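Local coordinates for NYN domain-containing protein (Vibrio parahaemolyticus, PDB 2QIP) that is of unknown function but contains an NYN domain of the PIN clan, a family generally associated with RNA nuclease activity, at residues Asn32-Tyr35 with Asn36-Trp39; Ser58-Pro61 with Lys62-Gln65. All coordinates share one frame; numbering follows the deposited sequence.

Interaction 1. Residues Asn32-Tyr35 with Asn36-Trp39; sequences NFDY and NQFW
The N-terminal cap of helix 35-42 is built here, with Asp34 bonded to Gln37 across the first turn. Asp34 OD1 accepts the N-H of Gln37 at 3.1 Å; the donor stands above the carboxylate plane, 74° out of it, yet the bond is nearly straight at its hydrogen. With CG anti to the Asp34 backbone N (chi1 -174°), the carboxylate is brought up to the Gln37 N-H, and its CG rests 3.5 Å from Gln37 CB. Two waters extend the grip: one donates to Asp34 OD2 and Gln37 OE1, the other donates to Asp34 OD1 and accepts from Asn36 ND2. Such an aspartate N-cap occupies a backbone donor that the first helical turn cannot satisfy internally, while Phe38 N to Asp34 O (3.0 Å) and Trp39 N to Tyr35 O (2.9 Å) begin the regular helical bonding. On the buried side the Phe33 ring reaches Phe38, CZ lying 3.5 Å from Phe38 CB, with the two ring planes inclined at 44°. Phe33 CD2 also lies over the centre of the Tyr35 ring, 3.4 Å above its plane. The Phe38 ring makes an edge-to-face contact with Tyr139, whereas Tyr35 packs on Leu70 of helix 61-73.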
loop_
_atom_site.group_PDB
_atom_site.type_symbol
_atom_site.label_atom_id
_atom_site.label_comp_id
_atom_site.label_asym_id
_atom_site.label_seq_id
_atom_site.Cartn_x
_atom_site.Cartn_y
_atom_site.Cartn_z
ATOM N N ASN A 32 19.152 -16.992 7.073
ATOM C CA ASN A 32 17.698 -16.909 7.156
ATOM C C ASN A 32 17.252 -16.428 8.537
ATOM O O ASN A 32 17.933 -16.639 9.549
ATOM C CB ASN A 32 17.030 -18.260 6.833
ATOM C CG ASN A 32 17.069 -18.622 5.340
ATOM O OD1 ASN A 32 17.313 -17.776 4.466
ATOM N ND2 ASN A 32 16.810 -19.890 5.052
ATOM N N PHE A 33 16.100 -15.768 8.549
ATOM C CA PHE A 33 15.492 -15.263 9.786
ATOM C C PHE A 33 14.987 -16.396 10.663
ATOM O O PHE A 33 14.361 -17.349 10.167
ATOM C CB PHE A 33 14.322 -14.379 9.372
ATOM C CG PHE A 33 13.718 -13.550 10.462
ATOM C CD1 PHE A 33 14.419 -12.506 11.069
ATOM C CD2 PHE A 33 12.396 -13.762 10.813
ATOM C CE1 PHE A 33 13.804 -11.694 12.046
ATOM C CE2 PHE A 33 11.776 -12.963 11.782
ATOM C CZ PHE A 33 12.491 -11.926 12.389
ATOM N N ASP A 34 15.249 -16.285 11.967
ATOM C CA ASP A 34 14.768 -17.267 12.936
ATOM C C ASP A 34 13.392 -16.847 13.457
ATOM O O ASP A 34 13.275 -16.059 14.400
ATOM C CB ASP A 34 15.767 -17.420 14.087
ATOM C CG ASP A 34 15.392 -18.523 15.049
ATOM O OD1 ASP A 34 14.223 -19.001 15.002
ATOM O OD2 ASP A 34 16.281 -18.919 15.856
ATOM N N TYR A 35 12.350 -17.386 12.836
ATOM C CA TYR A 35 11.001 -16.990 13.204
ATOM C C TYR A 35 10.609 -17.454 14.604
ATOM O O TYR A 35 9.782 -16.806 15.261
ATOM C CB TYR A 35 9.997 -17.508 12.179
ATOM C CG TYR A 35 9.969 -16.692 10.919
ATOM C CD1 TYR A 35 9.098 -15.612 10.802
ATOM C CD2 TYR A 35 10.796 -16.999 9.840
ATOM C CE1 TYR A 35 9.056 -14.844 9.626
ATOM C CE2 TYR A 35 10.770 -16.240 8.670
ATOM C CZ TYR A 35 9.891 -15.167 8.580
ATOM O OH TYR A 35 9.844 -14.413 7.436
ATOM N N ASN A 36 11.181 -18.566 15.072
ATOM C CA ASN A 36 10.904 -18.986 16.445
ATOM C C ASN A 36 11.495 -18.018 17.475
ATOM O O ASN A 36 10.843 -17.685 18.459
ATOM C CB ASN A 36 11.447 -20.383 16.708
ATOM C CG ASN A 36 10.525 -21.468 16.221
ATOM O OD1 ASN A 36 9.412 -21.617 16.709
ATOM N ND2 ASN A 36 11.009 -22.258 15.267
ATOM N N GLN A 37 12.717 -17.557 17.235
ATOM C CA GLN A 37 13.344 -16.588 18.141
ATOM C C GLN A 37 12.567 -15.278 18.114
ATOM O O GLN A 37 12.328 -14.677 19.158
ATOM C CB GLN A 37 14.813 -16.335 17.742
ATOM C CG GLN A 37 15.638 -15.602 18.814
ATOM C CD GLN A 37 15.835 -16.460 20.059
ATOM O OE1 GLN A 37 15.582 -17.676 20.041
ATOM N NE2 GLN A 37 16.310 -15.846 21.136
ATOM N N PHE A 38 12.217 -14.827 16.910
ATOM C CA PHE A 38 11.428 -13.609 16.803
ATOM C C PHE A 38 10.110 -13.736 17.583
ATOM O O PHE A 38 9.760 -12.842 18.349
ATOM C CB PHE A 38 11.154 -13.233 15.338
ATOM C CG PHE A 38 10.097 -12.171 15.208
ATOM C CD1 PHE A 38 10.409 -10.839 15.465
ATOM C CD2 PHE A 38 8.799 -12.513 14.869
ATOM C CE1 PHE A 38 9.439 -9.854 15.392
ATOM C CE2 PHE A 38 7.805 -11.531 14.811
ATOM C CZ PHE A 38 8.132 -10.203 15.076
ATOM N N TRP A 39 9.350 -14.817 17.361
ATOM C CA TRP A 39 8.065 -14.970 18.081
ATOM C C TRP A 39 8.296 -14.954 19.581
ATOM O O TRP A 39 7.591 -14.264 20.346
ATOM C CB TRP A 39 7.375 -16.277 17.675
ATOM C CG TRP A 39 6.038 -16.434 18.290
ATOM C CD1 TRP A 39 5.757 -16.904 19.548
ATOM C CD2 TRP A 39 4.777 -16.108 17.695
ATOM N NE1 TRP A 39 4.403 -16.877 19.771
ATOM C CE2 TRP A 39 3.777 -16.400 18.648
ATOM C CE3 TRP A 39 4.395 -15.602 16.444
ATOM C CZ2 TRP A 39 2.420 -16.197 18.386
ATOM C CZ3 TRP A 39 3.046 -15.404 16.190
ATOM C CH2 TRP A 39 2.077 -15.702 17.157
HETATM O O HOH W 1 15.877 -19.863 18.259
HETATM O O HOH W 2 14.078 -21.696 15.066
#

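Interaction 2. Residues Ser58-Pro61 with Lys62-Gln65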
loop_
_atom_site.group_PDB
_atom_site.type_symbol
_atom_site.label_atom_id
_atom_site.label_comp_id
_atom_site.label_asym_id
_atom_site.label_seq_id
_atom_site.Cartn_x
_atom_site.Cartn_y
_atom_site.Cartn_z
ATOM N N SER A 58 3.198 -21.016 -3.274
ATOM C CA SER A 58 4.201 -21.834 -3.969
ATOM C C SER A 58 3.737 -23.256 -4.099
ATOM O O SER A 58 3.104 -23.781 -3.189
ATOM C CB SER A 58 5.515 -21.820 -3.185
ATOM O OG SER A 58 6.500 -22.636 -3.812
ATOM N N ASN A 59 4.085 -23.894 -5.214
ATOM C CA ASN A 59 3.844 -25.336 -5.355
ATOM C C ASN A 59 5.083 -26.146 -4.949
ATOM O O ASN A 59 5.060 -27.380 -4.977
ATOM C CB ASN A 59 3.389 -25.709 -6.771
ATOM C CG ASN A 59 4.410 -25.351 -7.831
ATOM O OD1 ASN A 59 5.537 -24.979 -7.528
ATOM N ND2 ASN A 59 4.005 -25.416 -9.074
ATOM N N ASP A 60 6.143 -25.446 -4.541
ATOM C CA ASP A 60 7.413 -26.098 -4.190
ATOM C C ASP A 60 7.297 -26.695 -2.789
ATOM O O ASP A 60 6.907 -25.996 -1.852
ATOM C CB ASP A 60 8.562 -25.088 -4.275
ATOM C CG ASP A 60 9.912 -25.696 -3.906
ATOM O OD1 ASP A 60 10.541 -26.320 -4.781
ATOM O OD2 ASP A 60 10.342 -25.524 -2.752
ATOM N N PRO A 61 7.625 -27.990 -2.628
ATOM C CA PRO A 61 7.446 -28.610 -1.308
ATOM C C PRO A 61 8.240 -27.935 -0.168
ATOM O O PRO A 61 7.742 -27.881 0.963
ATOM C CB PRO A 61 7.924 -30.055 -1.523
ATOM C CG PRO A 61 8.765 -30.001 -2.757
ATOM C CD PRO A 61 8.148 -28.956 -3.619
ATOM N N LYS A 62 9.420 -27.395 -0.474
ATOM C CA LYS A 62 10.257 -26.740 0.547
ATOM C C LYS A 62 9.622 -25.437 1.010
ATOM O O LYS A 62 9.672 -25.098 2.185
ATOM C CB LYS A 62 11.678 -26.461 0.051
ATOM C CG LYS A 62 12.471 -27.698 -0.357
ATOM C CD LYS A 62 13.967 -27.436 -0.234
ATOM C CE LYS A 62 14.732 -27.964 -1.446
ATOM N NZ LYS A 62 14.719 -26.976 -2.579
ATOM N N GLN A 63 9.035 -24.697 0.075
ATOM C CA GLN A 63 8.303 -23.471 0.419
ATOM C C GLN A 63 7.034 -23.790 1.206
ATOM O O GLN A 63 6.712 -23.123 2.183
ATOM C CB GLN A 63 7.944 -22.682 -0.842
ATOM C CG GLN A 63 9.115 -21.961 -1.444
ATOM C CD GLN A 63 9.686 -20.947 -0.481
ATOM O OE1 GLN A 63 9.019 -19.972 -0.123
ATOM N NE2 GLN A 63 10.907 -21.181 -0.035
ATOM N N ARG A 64 6.287 -24.800 0.776
ATOM C CA ARG A 64 5.110 -25.210 1.516
ATOM C C ARG A 64 5.462 -25.639 2.943
ATOM O O ARG A 64 4.722 -25.342 3.874
ATOM C CB ARG A 64 4.368 -26.324 0.771
ATOM C CG ARG A 64 3.891 -25.855 -0.589
ATOM C CD ARG A 64 2.953 -26.860 -1.243
ATOM N NE ARG A 64 1.613 -26.386 -0.917
ATOM C CZ ARG A 64 0.799 -26.922 -0.018
ATOM N NH1 ARG A 64 -0.375 -26.347 0.197
ATOM N NH2 ARG A 64 1.128 -28.032 0.635
ATOM N N GLN A 65 6.581 -26.343 3.108
ATOM C CA GLN A 65 7.039 -26.724 4.446
ATOM C C GLN A 65 7.387 -25.503 5.317
ATOM O O GLN A 65 7.031 -25.459 6.501
ATOM C CB GLN A 65 8.215 -27.708 4.365
ATOM C CG GLN A 65 8.820 -28.099 5.726
ATOM C CD GLN A 65 7.834 -28.793 6.667
ATOM O OE1 GLN A 65 6.727 -29.176 6.275
ATOM N NE2 GLN A 65 8.248 -28.967 7.921
HETATM O O HOH W 3 0.342 -24.826 -2.432
#
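The guanidinium of Arg64 has the carbonyl oxygen of Ser58 at its edge, near its plane, and a water joins the two groups. This water donates to Ser58 O at 3.0 Å and accepts from Arg64 NE at 2.5 Å, a short separation. Direct contact is made lower on the arginine chain, where CG lies 3.4 Å from Ser58 O. The bend at chi3 (96°) turns the guanidinium off the line of the preceding methylenes.

The carboxylate of Asp60 works through one oxygen. CG anti to the backbone N (chi1 179°) brings the carboxylate to the helix start, and the turn at chi2 (83°) presents OD2 to the N-H groups of Lys62 and Gln63. OD2 takes the N-H of Gln63 with its anti lone pair, at 3.2 Å, and a weak, strongly bent bond from Lys62 N. Close to these donors and to the helix N-terminus, the negative charge is probably stabilised. The Lys62 ammonium approaches the same carboxylate without touching it.

Ser58, two residues before the cap, positions the Asp60 backbone. Its OG accepts the N-H of Asp60 at 2.9 Å, and the same hydroxyl oxygen packs against Gln63 CB at 3.3 Å. Arg64 N then bonds to Asp60 O at 3.0 Å, almost in line with the carbonyl, and Gln65 N to Pro61 O at 2.9 Å. Pro61, the first helical residue, has no N-H to offer, which suits a position where no helical acceptor precedes it.

The whole is an ST turn leading into an aspartate N-cap, at the surface junction where the loop following strand 46-55 enters helix 61-73 of the NYN domain.

How the interactions relate
Both interactions start a helix with an aspartate N-cap, but in different settings. Interaction 1, at helix 35-42, is partly buried: polar capping occurs on one side, while aromatic residues on the other fill space against the sheet and neighbouring helices. Interaction 2, at helix 61-73, is a surface contact farther from the centre of the chain, made from charged and polar side chains, with an ST turn before the cap and no aromatic side chain among its residues. Their centres are 19 Å apart and the two sites do not touch, yet residues 35-39 also face helix 61-73, Asn36 and Trp39 touching Val73, far from its capped end.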